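Local coordinates for designed helical repeat protein (Synthetic construct, PDB 5CWF) that has no known natural function but was designed computationally to fold as a repeat protein of packed helices, at residues 103-108 with 149-154; 126-131 with 164-169; 138-143 with 171-176. All blocks are in the same frame, centred on the assembly; numbering follows the deposited sequence. Where two conformers were deposited one is given.

From the N terminus, the three contacts open in the order 1, 2, 3 and close in the same order. Contact 1 starts on helix 93-111 and closes on helix 138-156. Contact 2 starts on helix 115-134 and closes on helix 160-176. Contact 3 starts near the beginning of helix 138-156 and closes near the end of helix 160-176. Their segments alternate along the chain, so every pair crosses and none nests. Contacts 1 and 2 each skip one helix; contact 3 joins successive helices. Contact 2 touches both others, through Ile128 against Val151 and Ala131 against Val174. Together they tie the last four helices together, two in each of two rows.

Contact 1 (103-108 with 149-154)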
ATOM      1  N   ALA A 103       2.865   3.645   2.043  1.00 26.52           N
ATOM      2  CA  ALA A 103       1.578   3.580   2.737  1.00 27.22           C
ATOM      3  C   ALA A 103       0.957   4.969   2.856  1.00 26.47           C
ATOM      4  O   ALA A 103      -0.237   5.148   2.635  1.00 26.55           O
ATOM      5  CB  ALA A 103       1.750   2.955   4.122  1.00 28.93           C
ATOM      6  N   LYS A 104       1.783   5.963   3.161  1.00 25.66           N
ATOM      7  CA  LYS A 104       1.297   7.332   3.220  1.00 26.11           C
ATOM      8  C   LYS A 104       0.810   7.818   1.861  1.00 25.50           C
ATOM      9  O   LYS A 104      -0.176   8.548   1.779  1.00 25.84           O
ATOM     10  CB  LYS A 104       2.390   8.270   3.737  1.00 26.44           C
ATOM     11  CG  LYS A 104       2.643   8.160   5.241  1.00 30.54           C
ATOM     12  CD  LYS A 104       3.864   8.984   5.638  1.00 39.28           C
ATOM     13  CE  LYS A 104       4.137   8.943   7.135  1.00 48.01           C
ATOM     14  NZ  LYS A 104       5.378   9.697   7.493  1.00 50.42           N
ATOM     15  N   ALA A 105       1.493   7.397   0.795  1.00 25.71           N
ATOM     16  CA  ALA A 105       1.115   7.815  -0.560  1.00 24.42           C
ATOM     17  C   ALA A 105      -0.217   7.204  -1.029  1.00 23.92           C
ATOM     18  O   ALA A 105      -1.036   7.895  -1.633  1.00 25.30           O
ATOM     19  CB  ALA A 105       2.226   7.446  -1.542  1.00 25.46           C
ATOM     20  N   VAL A 106      -0.417   5.917  -0.782  1.00 26.69           N
ATOM     21  CA  VAL A 106      -1.668   5.291  -1.189  1.00 26.96           C
ATOM     22  C   VAL A 106      -2.803   5.838  -0.319  1.00 27.25           C
ATOM     23  O   VAL A 106      -3.904   6.004  -0.794  1.00 27.06           O
ATOM     24  CB  VAL A 106      -1.613   3.722  -1.157  1.00 29.51           C
ATOM     25  CG1 VAL A 106      -0.592   3.205  -2.178  1.00 31.21           C
ATOM     26  CG2 VAL A 106      -1.326   3.185   0.224  1.00 29.12           C
ATOM     27  N   LEU A 107      -2.530   6.172   0.936  1.00 27.58           N
ATOM     28  CA  LEU A 107      -3.568   6.766   1.786  1.00 31.12           C
ATOM     29  C   LEU A 107      -4.009   8.133   1.261  1.00 32.29           C
ATOM     30  O   LEU A 107      -5.200   8.407   1.106  1.00 31.98           O
ATOM     31  CB  LEU A 107      -3.054   6.915   3.220  1.00 32.27           C
ATOM     32  CG  LEU A 107      -3.958   7.590   4.256  1.00 28.42           C
ATOM     33  CD1 LEU A 107      -5.300   6.921   4.365  1.00 27.28           C
ATOM     34  CD2 LEU A 107      -3.255   7.602   5.625  1.00 35.48           C
ATOM     35  N   LEU A 108      -3.038   8.968   0.933  1.00 30.14           N
ATOM     36  CA  LEU A 108      -3.346  10.291   0.421  1.00 29.35           C
ATOM     37  C   LEU A 108      -4.061  10.181  -0.931  1.00 29.16           C
ATOM     38  O   LEU A 108      -5.035  10.897  -1.185  1.00 29.60           O
ATOM     39  CB  LEU A 108      -2.065  11.118   0.311  1.00 31.78           C
ATOM     40  CG  LEU A 108      -2.222  12.591  -0.052  1.00 39.55           C
ATOM     41  CD1 LEU A 108      -3.135  13.279   0.935  1.00 45.16           C
ATOM     42  CD2 LEU A 108      -0.862  13.256  -0.067  1.00 41.14           C
ATOM     43  N   LYS A 149       9.724   8.228  -1.800  0.50 29.40           N
ATOM     44  CA  LYS A 149       9.549   9.613  -1.388  0.50 30.13           C
ATOM     45  C   LYS A 149       8.936  10.410  -2.538  0.50 29.37           C
ATOM     46  O   LYS A 149       8.112  11.307  -2.335  0.50 29.16           O
ATOM     47  CB  LYS A 149      10.892  10.243  -0.999  0.50 37.87           C
ATOM     48  CG  LYS A 149      11.519   9.765   0.310  0.50 44.38           C
ATOM     49  CD  LYS A 149      10.531   9.632   1.447  0.50 49.88           C
ATOM     50  CE  LYS A 149      11.267   9.361   2.758  0.50 53.37           C
ATOM     51  NZ  LYS A 149      10.433   8.664   3.775  0.50 52.27           N
ATOM     52  N   ARG A 150       9.343  10.084  -3.762  1.00 29.02           N
ATOM     53  CA  ARG A 150       8.798  10.784  -4.937  1.00 28.32           C
ATOM     54  C   ARG A 150       7.348  10.385  -5.225  1.00 26.54           C
ATOM     55  O   ARG A 150       6.557  11.217  -5.671  1.00 26.20           O
ATOM     56  CB  ARG A 150       9.675  10.513  -6.153  1.00 30.99           C
ATOM     57  CG  ARG A 150      11.024  11.178  -6.030  1.00 38.86           C
ATOM     58  CD  ARG A 150      11.962  10.829  -7.169  1.00 46.14           C
ATOM     59  NE  ARG A 150      11.382  11.127  -8.476  1.00 52.86           N
ATOM     60  CZ  ARG A 150      11.692  10.480  -9.596  1.00 57.33           C
ATOM     61  NH1 ARG A 150      12.614   9.528  -9.585  1.00 59.47           N
ATOM     62  NH2 ARG A 150      11.104  10.807 -10.739  1.00 57.75           N
ATOM     63  N   VAL A 151       6.992   9.140  -4.929  1.00 26.98           N
ATOM     64  CA  VAL A 151       5.611   8.685  -5.084  1.00 24.35           C
ATOM     65  C   VAL A 151       4.707   9.458  -4.125  1.00 26.05           C
ATOM     66  O   VAL A 151       3.629   9.934  -4.506  1.00 26.85           O
ATOM     67  CB  VAL A 151       5.484   7.167  -4.809  1.00 24.51           C
ATOM     68  CG1 VAL A 151       4.012   6.729  -4.831  1.00 26.47           C
ATOM     69  CG2 VAL A 151       6.259   6.378  -5.839  1.00 27.35           C
ATOM     70  N   LEU A 152       5.164   9.618  -2.892  1.00 26.36           N
ATOM     71  CA  LEU A 152       4.421  10.380  -1.898  1.00 27.67           C
ATOM     72  C   LEU A 152       4.243  11.825  -2.351  1.00 26.97           C
ATOM     73  O   LEU A 152       3.142  12.390  -2.229  1.00 28.96           O
ATOM     74  CB  LEU A 152       5.127  10.276  -0.525  1.00 30.31           C
ATOM     75  CG  LEU A 152       4.550  11.080   0.644  1.00 32.48           C
ATOM     76  CD1 LEU A 152       3.054  10.784   0.824  1.00 31.65           C
ATOM     77  CD2 LEU A 152       5.300  10.752   1.921  1.00 36.82           C
ATOM     78  N   ASP A 153       5.295  12.432  -2.907  1.00 26.86           N
ATOM     79  CA  ASP A 153       5.200  13.814  -3.383  1.00 28.79           C
ATOM     80  C   ASP A 153       4.199  13.892  -4.545  1.00 26.38           C
ATOM     81  O   ASP A 153       3.379  14.842  -4.633  1.00 25.91           O
ATOM     82  CB  ASP A 153       6.578  14.344  -3.819  1.00 33.50           C
ATOM     83  CG  ASP A 153       7.501  14.651  -2.632  1.00 48.13           C
ATOM     84  OD1 ASP A 153       6.991  14.891  -1.515  1.00 54.50           O
ATOM     85  OD2 ASP A 153       8.744  14.650  -2.817  1.00 47.32           O
ATOM     86  N   ALA A 154       4.222  12.876  -5.410  1.00 27.75           N
ATOM     87  CA  ALA A 154       3.288  12.816  -6.545  1.00 26.03           C
ATOM     88  C   ALA A 154       1.848  12.711  -6.084  1.00 28.05           C
ATOM     89  O   ALA A 154       0.956  13.254  -6.721  1.00 29.37           O
ATOM     90  CB  ALA A 154       3.615  11.635  -7.462  1.00 27.39           C
TER
HETATM   91  O   HOH W   1       7.365   8.940   4.893  1.00 39.43           O
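Leu152 leans over the backbone of Lys104 and Ala105 and makes the largest part of this contact. Its CG is anti to the backbone N (chi1 176°), and the turn at chi2 (53°) then directs CD1 to the facing helix. There CD1 of Leu152 rests 3.7 Å from N of Ala105. CD1 of Leu152 also lies 3.9 Å from CB of Lys104, so it covers the step between these two residues.

Ala105 is the close point of the other helix. CB of Ala105 points at the partner and reaches 3.7 Å from CA of Leu152. On the inner flank CB of Ala105 meets CG1 of Val151 at 3.8 Å. This small residue lets the two backbones come near: the axes of the segments pass 8.3 Å apart, at an angle of 16°. The two segments therefore run nearly parallel. Their helices have one helix between them in the chain, consistent with a stack of helical repeats. The side chains that meet here are apolar.

The outer side is much looser. Lys104 gives its CB to the contact, but the rest of the chain is extended and heads away from the partner. Lys149 bends its side chain back toward the same side, in the conformer described. NZ of Lys104 and NZ of Lys149 stay 6.4 Å apart. One water lies between them and accepts a weak hydrogen bond from each. This long bridge marks the solvent edge and probably adds little hold.

The inner side is closed by further helices. Ala105 and Val151 both rest on Ile121 of helix 115-134, and Val151 also touches Ile128. Ile166 of helix 160-176 packs on Val151 too. Behind helix 93-111, Ala103 and Leu107 lie against helix 48-67.

Contact 2 (126-131 with 164-169); sequences AEIVEA and REIARQ
This is a thin packing contact between Glu127 and Ile128 of helix 115-134 and Ile166 and Ala167 of helix 160-176. It lies toward the C-terminal end of the fold. Glu127 points at the partner, and CG of Glu127 comes 3.7 Å from O of Ala167. CG of Glu127 also touches CB of Ala167 at 3.9 Å. Thus the aliphatic part of the glutamate does the packing. Its chain then bends at chi2 (-67°), which brings OE1 beside Ala171 of helix 160-176.

Deeper in, CD1 of Ile128 meets CG2 of Ile166 at 4.3 Å. The two helices run in the same direction and are separated in sequence by helix 138-156, a pairing of next-but-one helices in a designed helical repeat fold. Ile128 also rests on Leu102 of helix 93-111.

Beyond the contact, Glu165 carries a small polar cluster on another face of helix 160-176. In the conformer described, OE1 of Glu165 takes two bonds from one face of the carboxylate, from NH2 of Arg168 at 2.8 Å and from NE of Arg168 at 3.2 Å. In the same conformer, NE2 of Gln169 donates to the anti lone pair of Glu165 OE2 at 2.9 Å. OE1 of Gln169 accepts from Arg150 NH1.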
ATOM      1  N   ALA A 126       3.439  -0.639  -6.129  1.00 23.75           N
ATOM      2  CA  ALA A 126       3.591  -2.060  -6.440  1.00 25.11           C
ATOM      3  C   ALA A 126       4.894  -2.368  -7.162  1.00 24.94           C
ATOM      4  O   ALA A 126       5.491  -3.426  -6.926  1.00 27.50           O
ATOM      5  CB  ALA A 126       2.421  -2.547  -7.264  1.00 28.06           C
ATOM      6  N   GLU A 127       5.351  -1.471  -8.027  1.00 24.80           N
ATOM      7  CA  GLU A 127       6.578  -1.734  -8.759  1.00 25.26           C
ATOM      8  C   GLU A 127       7.780  -1.690  -7.837  1.00 24.68           C
ATOM      9  O   GLU A 127       8.701  -2.486  -7.964  1.00 25.22           O
ATOM     10  CB  GLU A 127       6.813  -0.729  -9.880  1.00 30.99           C
ATOM     11  CG  GLU A 127       5.879  -0.852 -11.052  1.00 37.11           C
ATOM     12  CD  GLU A 127       6.058  -2.135 -11.852  1.00 38.04           C
ATOM     13  OE1 GLU A 127       7.111  -2.810 -11.776  1.00 37.38           O
ATOM     14  OE2 GLU A 127       5.130  -2.438 -12.618  1.00 41.52           O
ATOM     15  N   ILE A 128       7.750  -0.747  -6.911  1.00 23.66           N
ATOM     16  CA  ILE A 128       8.818  -0.585  -5.925  1.00 23.47           C
ATOM     17  C   ILE A 128       8.859  -1.793  -4.993  1.00 25.00           C
ATOM     18  O   ILE A 128       9.936  -2.341  -4.697  1.00 23.72           O
ATOM     19  CB  ILE A 128       8.592   0.726  -5.137  1.00 22.04           C
ATOM     20  CG1 ILE A 128       8.897   1.916  -6.052  1.00 24.10           C
ATOM     21  CG2 ILE A 128       9.457   0.753  -3.877  1.00 22.16           C
ATOM     22  CD1 ILE A 128       8.376   3.294  -5.570  1.00 26.62           C
ATOM     23  N   VAL A 129       7.681  -2.238  -4.546  1.00 23.61           N
ATOM     24  CA  VAL A 129       7.625  -3.451  -3.701  1.00 25.47           C
ATOM     25  C   VAL A 129       8.204  -4.652  -4.435  1.00 30.06           C
ATOM     26  O   VAL A 129       9.073  -5.369  -3.902  1.00 28.78           O
ATOM     27  CB  VAL A 129       6.159  -3.724  -3.243  1.00 29.19           C
ATOM     28  CG1 VAL A 129       6.014  -5.079  -2.572  1.00 29.88           C
ATOM     29  CG2 VAL A 129       5.714  -2.601  -2.294  1.00 28.46           C
ATOM     30  N   GLU A 130       7.781  -4.841  -5.680  1.00 29.17           N
ATOM     31  CA  GLU A 130       8.246  -5.980  -6.478  1.00 30.26           C
ATOM     32  C   GLU A 130       9.770  -5.979  -6.591  1.00 28.43           C
ATOM     33  O   GLU A 130      10.424  -7.019  -6.460  1.00 31.38           O
ATOM     34  CB  GLU A 130       7.597  -5.940  -7.866  1.00 41.85           C
ATOM     35  CG  GLU A 130       7.909  -7.118  -8.762  1.00 61.09           C
ATOM     36  CD  GLU A 130       7.373  -6.931 -10.177  1.00 76.12           C
ATOM     37  OE1 GLU A 130       6.344  -6.234 -10.354  1.00 79.97           O
ATOM     38  OE2 GLU A 130       7.989  -7.478 -11.115  1.00 82.58           O
ATOM     39  N   ALA A 131      10.342  -4.799  -6.783  1.00 27.71           N
ATOM     40  CA  ALA A 131      11.801  -4.670  -6.899  1.00 29.04           C
ATOM     41  C   ALA A 131      12.509  -5.106  -5.621  1.00 29.60           C
ATOM     42  O   ALA A 131      13.567  -5.748  -5.649  1.00 30.80           O
ATOM     43  CB  ALA A 131      12.158  -3.231  -7.229  1.00 29.01           C
ATOM     44  N   ARG A 164       3.395   7.546 -12.969  1.00 32.40           N
ATOM     45  CA  ARG A 164       3.701   6.553 -14.000  1.00 33.01           C
ATOM     46  C   ARG A 164       5.194   6.525 -14.324  1.00 34.40           C
ATOM     47  O   ARG A 164       5.757   5.465 -14.556  1.00 34.21           O
ATOM     48  CB  ARG A 164       2.876   6.808 -15.272  1.00 34.35           C
ATOM     49  CG  ARG A 164       1.419   6.356 -15.131  1.00 40.32           C
ATOM     50  CD  ARG A 164       0.657   6.381 -16.482  1.00 37.15           C
ATOM     51  NE  ARG A 164       0.447   7.722 -17.004  1.00 46.45           N
ATOM     52  CZ  ARG A 164      -0.634   8.475 -16.800  1.00 48.47           C
ATOM     53  NH1 ARG A 164      -1.687   8.029 -16.127  1.00 47.65           N
ATOM     54  NH2 ARG A 164      -0.671   9.678 -17.321  1.00 49.80           N
ATOM     55  N   GLU A 165       5.834   7.691 -14.344  0.50 35.85           N
ATOM     56  CA  GLU A 165       7.275   7.749 -14.592  0.50 37.23           C
ATOM     57  C   GLU A 165       8.066   7.051 -13.494  0.50 35.89           C
ATOM     58  O   GLU A 165       9.051   6.360 -13.771  0.50 36.38           O
ATOM     59  CB  GLU A 165       7.746   9.197 -14.731  0.50 39.01           C
ATOM     60  CG  GLU A 165       9.246   9.316 -14.915  0.50 42.60           C
ATOM     61  CD  GLU A 165       9.751   8.501 -16.096  0.50 47.90           C
ATOM     62  OE1 GLU A 165       9.084   8.497 -17.156  0.50 46.83           O
ATOM     63  OE2 GLU A 165      10.806   7.847 -15.953  0.50 50.95           O
ATOM     64  N   ILE A 166       7.650   7.230 -12.247  1.00 34.25           N
ATOM     65  CA  ILE A 166       8.357   6.575 -11.142  1.00 32.91           C
ATOM     66  C   ILE A 166       8.192   5.058 -11.269  1.00 31.68           C
ATOM     67  O   ILE A 166       9.122   4.319 -11.019  1.00 31.47           O
ATOM     68  CB  ILE A 166       7.854   7.050  -9.768  1.00 31.35           C
ATOM     69  CG1 ILE A 166       8.180   8.532  -9.549  1.00 32.64           C
ATOM     70  CG2 ILE A 166       8.484   6.238  -8.645  1.00 29.83           C
ATOM     71  CD1 ILE A 166       7.314   9.184  -8.489  1.00 31.64           C
ATOM     72  N   ALA A 167       7.019   4.598 -11.683  1.00 31.14           N
ATOM     73  CA  ALA A 167       6.793   3.161 -11.847  1.00 29.87           C
ATOM     74  C   ALA A 167       7.725   2.569 -12.893  1.00 34.55           C
ATOM     75  O   ALA A 167       8.264   1.465 -12.695  1.00 32.86           O
ATOM     76  CB  ALA A 167       5.334   2.879 -12.223  1.00 29.09           C
ATOM     77  N   ARG A 168       7.902   3.283 -14.002  1.00 33.37           N
ATOM     78  CA  ARG A 168       8.830   2.840 -15.048  1.00 35.01           C
ATOM     79  C   ARG A 168      10.279   2.825 -14.562  1.00 35.48           C
ATOM     80  O   ARG A 168      11.023   1.901 -14.865  1.00 35.75           O
ATOM     81  CB  ARG A 168       8.739   3.714 -16.304  1.00 39.78           C
ATOM     82  CG  ARG A 168       7.447   3.559 -17.121  1.00 49.27           C
ATOM     83  CD  ARG A 168       7.449   4.465 -18.362  1.00 52.91           C
ATOM     84  NE  ARG A 168       7.422   5.891 -18.047  1.00 58.59           N
ATOM     85  CZ  ARG A 168       6.366   6.689 -18.198  1.00 59.35           C
ATOM     86  NH1 ARG A 168       5.215   6.224 -18.679  1.00 60.45           N
ATOM     87  NH2 ARG A 168       6.468   7.972 -17.881  1.00 57.41           N
ATOM     88  N   GLN A 169      10.686   3.858 -13.832  1.00 35.68           N
ATOM     89  CA  GLN A 169      12.049   3.904 -13.296  1.00 36.94           C
ATOM     90  C   GLN A 169      12.294   2.787 -12.285  1.00 37.02           C
ATOM     91  O   GLN A 169      13.371   2.201 -12.257  1.00 38.29           O
ATOM     92  CB  GLN A 169      12.336   5.248 -12.626  1.00 43.23           C
ATOM     93  CG  GLN A 169      12.450   6.421 -13.574  1.00 56.53           C
ATOM     94  CD  GLN A 169      12.498   7.749 -12.835  1.00 65.15           C
ATOM     95  OE1 GLN A 169      12.865   7.798 -11.661  1.00 65.70           O
ATOM     96  NE2 GLN A 169      12.126   8.830 -13.516  1.00 68.24           N
TER

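Contact 3 (138-143 with 171-176). With CA (calcium ion), chain I.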
ATOM      1  N   ASP A 138      20.474  -3.616   1.504  1.00 48.92           N
ATOM      2  CA  ASP A 138      20.552  -2.259   2.019  1.00 57.63           C
ATOM      3  C   ASP A 138      20.651  -1.262   0.866  1.00 49.21           C
ATOM      4  O   ASP A 138      20.011  -0.223   0.894  1.00 44.59           O
ATOM      5  CB  ASP A 138      21.762  -2.092   2.946  1.00 75.77           C
ATOM      6  CG  ASP A 138      21.628  -2.879   4.242  1.00 89.93           C
ATOM      7  OD1 ASP A 138      20.709  -3.719   4.347  1.00 92.75           O
ATOM      8  OD2 ASP A 138      22.443  -2.648   5.161  1.00 97.05           O
ATOM      9  N   GLU A 139      21.462  -1.585  -0.139  1.00 53.44           N
ATOM     10  CA  GLU A 139      21.645  -0.705  -1.291  1.00 55.40           C
ATOM     11  C   GLU A 139      20.386  -0.546  -2.146  1.00 47.63           C
ATOM     12  O   GLU A 139      20.073   0.552  -2.590  1.00 45.66           O
ATOM     13  CB  GLU A 139      22.790  -1.203  -2.171  1.00 67.75           C
ATOM     14  CG  GLU A 139      22.977  -0.353  -3.425  1.00 84.49           C
ATOM     15  CD  GLU A 139      24.186  -0.754  -4.244  1.00 99.59           C
ATOM     16  OE1 GLU A 139      24.932  -1.661  -3.812  1.00105.63           O
ATOM     17  OE2 GLU A 139      24.395  -0.147  -5.317  1.00103.31           O
ATOM     18  N   MET A 140      19.672  -1.634  -2.408  1.00 39.21           N
ATOM     19  CA  MET A 140      18.450  -1.508  -3.195  1.00 36.38           C
ATOM     20  C   MET A 140      17.410  -0.731  -2.394  1.00 34.37           C
ATOM     21  O   MET A 140      16.703   0.126  -2.943  1.00 33.46           O
ATOM     22  CB  MET A 140      17.902  -2.883  -3.580  1.00 37.37           C
ATOM     23  CG  MET A 140      16.746  -2.863  -4.569  1.00 42.71           C
ATOM     24  SD  MET A 140      17.075  -2.027  -6.142  1.00 52.40           S
ATOM     25  CE  MET A 140      18.628  -2.759  -6.621  1.00 57.32           C
ATOM     26  N   ALA A 141      17.346  -0.976  -1.090  1.00 34.92           N
ATOM     27  CA  ALA A 141      16.353  -0.304  -0.255  1.00 36.12           C
ATOM     28  C   ALA A 141      16.571   1.210  -0.220  1.00 35.02           C
ATOM     29  O   ALA A 141      15.615   1.985  -0.172  1.00 34.17           O
ATOM     30  CB  ALA A 141      16.392  -0.868   1.166  1.00 38.08           C
ATOM     31  N   LYS A 142      17.830   1.638  -0.224  1.00 36.63           N
ATOM     32  CA  LYS A 142      18.120   3.068  -0.231  1.00 37.40           C
ATOM     33  C   LYS A 142      17.649   3.713  -1.539  1.00 36.36           C
ATOM     34  O   LYS A 142      17.071   4.791  -1.539  1.00 36.07           O
ATOM     35  CB  LYS A 142      19.601   3.325  -0.018  1.00 41.54           C
ATOM     36  CG  LYS A 142      20.055   3.133   1.423  1.00 54.32           C
ATOM     37  CD  LYS A 142      21.562   3.333   1.535  1.00 66.12           C
ATOM     38  CE  LYS A 142      22.038   3.371   2.981  1.00 73.78           C
ATOM     39  NZ  LYS A 142      23.514   3.533   3.062  1.00 78.71           N
ATOM     40  N   LYS A 143      17.900   3.037  -2.651  1.00 37.71           N
ATOM     41  CA  LYS A 143      17.430   3.499  -3.953  1.00 39.26           C
ATOM     42  C   LYS A 143      15.908   3.572  -3.993  1.00 33.07           C
ATOM     43  O   LYS A 143      15.316   4.533  -4.490  1.00 32.51           O
ATOM     44  CB  LYS A 143      17.918   2.545  -5.039  1.00 52.46           C
ATOM     45  CG  LYS A 143      19.416   2.455  -5.170  1.00 69.73           C
ATOM     46  CD  LYS A 143      19.793   1.319  -6.107  1.00 80.69           C
ATOM     47  CE  LYS A 143      21.275   1.313  -6.423  1.00 91.44           C
ATOM     48  NZ  LYS A 143      21.629   0.169  -7.307  1.00 96.29           N
ATOM     49  N   ALA A 171      10.843  -0.187 -12.316  1.00 41.53           N
ATOM     50  CA  ALA A 171      10.945  -1.418 -13.102  1.00 45.32           C
ATOM     51  C   ALA A 171      12.300  -1.517 -13.812  1.00 47.85           C
ATOM     52  O   ALA A 171      12.858  -2.607 -13.951  1.00 47.66           O
ATOM     53  CB  ALA A 171       9.809  -1.495 -14.112  1.00 47.78           C
ATOM     54  N   GLU A 172      12.820  -0.379 -14.264  1.00 43.61           N
ATOM     55  CA  GLU A 172      14.115  -0.338 -14.937  1.00 52.09           C
ATOM     56  C   GLU A 172      15.318  -0.409 -13.989  1.00 52.80           C
ATOM     57  O   GLU A 172      16.390  -0.859 -14.387  1.00 51.22           O
ATOM     58  CB  GLU A 172      14.216   0.922 -15.792  1.00 62.87           C
ATOM     59  CG  GLU A 172      13.278   0.919 -17.003  1.00 75.23           C
ATOM     60  CD  GLU A 172      13.592  -0.193 -17.992  1.00 84.20           C
ATOM     61  OE1 GLU A 172      12.684  -0.588 -18.755  1.00 85.66           O
ATOM     62  OE2 GLU A 172      14.749  -0.666 -18.015  1.00 88.40           O
ATOM     63  N   GLU A 173      15.167   0.062 -12.753  1.00 56.36           N
ATOM     64  CA  GLU A 173      16.235  -0.095 -11.767  1.00 59.70           C
ATOM     65  C   GLU A 173      16.417  -1.584 -11.455  1.00 61.35           C
ATOM     66  O   GLU A 173      17.538  -2.050 -11.232  1.00 57.59           O
ATOM     67  CB  GLU A 173      15.956   0.700 -10.490  1.00 62.23           C
ATOM     68  CG  GLU A 173      17.175   0.801  -9.583  1.00 69.25           C
ATOM     69  CD  GLU A 173      18.319   1.573 -10.222  1.00 77.88           C
ATOM     70  OE1 GLU A 173      18.047   2.503 -11.010  1.00 81.97           O
ATOM     71  OE2 GLU A 173      19.493   1.236  -9.953  1.00 80.48           O
ATOM     72  N   VAL A 174      15.307  -2.319 -11.437  1.00 68.38           N
ATOM     73  CA  VAL A 174      15.342  -3.768 -11.260  1.00 69.12           C
ATOM     74  C   VAL A 174      16.172  -4.381 -12.367  1.00 68.71           C
ATOM     75  O   VAL A 174      17.022  -5.234 -12.121  1.00 69.96           O
ATOM     76  CB  VAL A 174      13.920  -4.402 -11.315  1.00 75.93           C
ATOM     77  CG1 VAL A 174      13.992  -5.930 -11.347  1.00 75.79           C
ATOM     78  CG2 VAL A 174      13.064  -3.933 -10.164  1.00 72.57           C
ATOM     79  N   GLU A 175      15.901  -3.938 -13.589  1.00 65.94           N
ATOM     80  CA  GLU A 175      16.621  -4.407 -14.757  1.00 66.20           C
ATOM     81  C   GLU A 175      18.113  -4.131 -14.604  1.00 63.37           C
ATOM     82  O   GLU A 175      18.941  -5.005 -14.857  1.00 62.23           O
ATOM     83  CB  GLU A 175      16.068  -3.741 -16.021  1.00 70.64           C
ATOM     84  CG  GLU A 175      16.799  -4.111 -17.301  1.00 78.65           C
ATOM     85  CD  GLU A 175      16.136  -3.531 -18.534  1.00 86.62           C
ATOM     86  OE1 GLU A 175      14.895  -3.638 -18.643  1.00 86.56           O
ATOM     87  OE2 GLU A 175      16.854  -2.966 -19.389  1.00 92.81           O
ATOM     88  N   ALA A 176      18.450  -2.921 -14.159  1.00 62.02           N
ATOM     89  CA  ALA A 176      19.850  -2.543 -13.959  1.00 64.65           C
ATOM     90  C   ALA A 176      20.516  -3.418 -12.904  1.00 67.84           C
ATOM     91  O   ALA A 176      21.664  -3.825 -13.065  1.00 65.91           O
ATOM     92  CB  ALA A 176      19.950  -1.082 -13.564  1.00 64.09           C
TER
HETATM   93 CA    CA I 205      13.902  -2.111 -20.421  0.75 39.41          CA
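Lys143 and Glu173 form a salt bridge between the two arms of a helical hairpin, helices 138-156 and 160-176. These helices follow each other in the chain and run roughly antiparallel. The contact lies at the end away from the loop that joins them.

The lysine can be followed outward. CB points at the facing helix but is still too far to touch it. CG of Lys143 comes 4.9 Å from OE2 of Glu173. CD of Lys143 is the first atom to meet it, 3.9 Å from OE2 of Glu173. CE of Lys143 stays level, at 4.0 Å from OE2 of Glu173. NZ of Lys143 comes nearest, 3.6 Å from OE2 of Glu173. CD and CE brush this oxygen; NZ alone pairs with it by charge. The chain is extended beyond CG and runs across the glutamate at about a right angle.

Glu173 reaches across because its chi1 of -167° holds CG anti to the backbone N and the chain then bends at chi2. NZ of Lys143 has a second acid partner within its own helix. Glu139, one turn earlier, accepts a weak bond from it, with OE2 of Glu139 3.4 Å from NZ of Lys143. The lysine thus sits between two carboxylates in a salt-bridge network, and its charge probably eases their mutual repulsion. Both ion pairs are long.

Met140 lies on the inner side. SD of Met140 approaches CG of Glu173 at 4.5 Å, a loose packing contact. The same methionine also touches Leu132 of helix 115-134.

Another face of helix 160-176 carries a calcium ion. Glu172 and Glu175, three residues apart, both hold it. Glu172 OE1 binds the calcium at 2.6 Å, and Glu175 OE1 binds it at 2.5 Å.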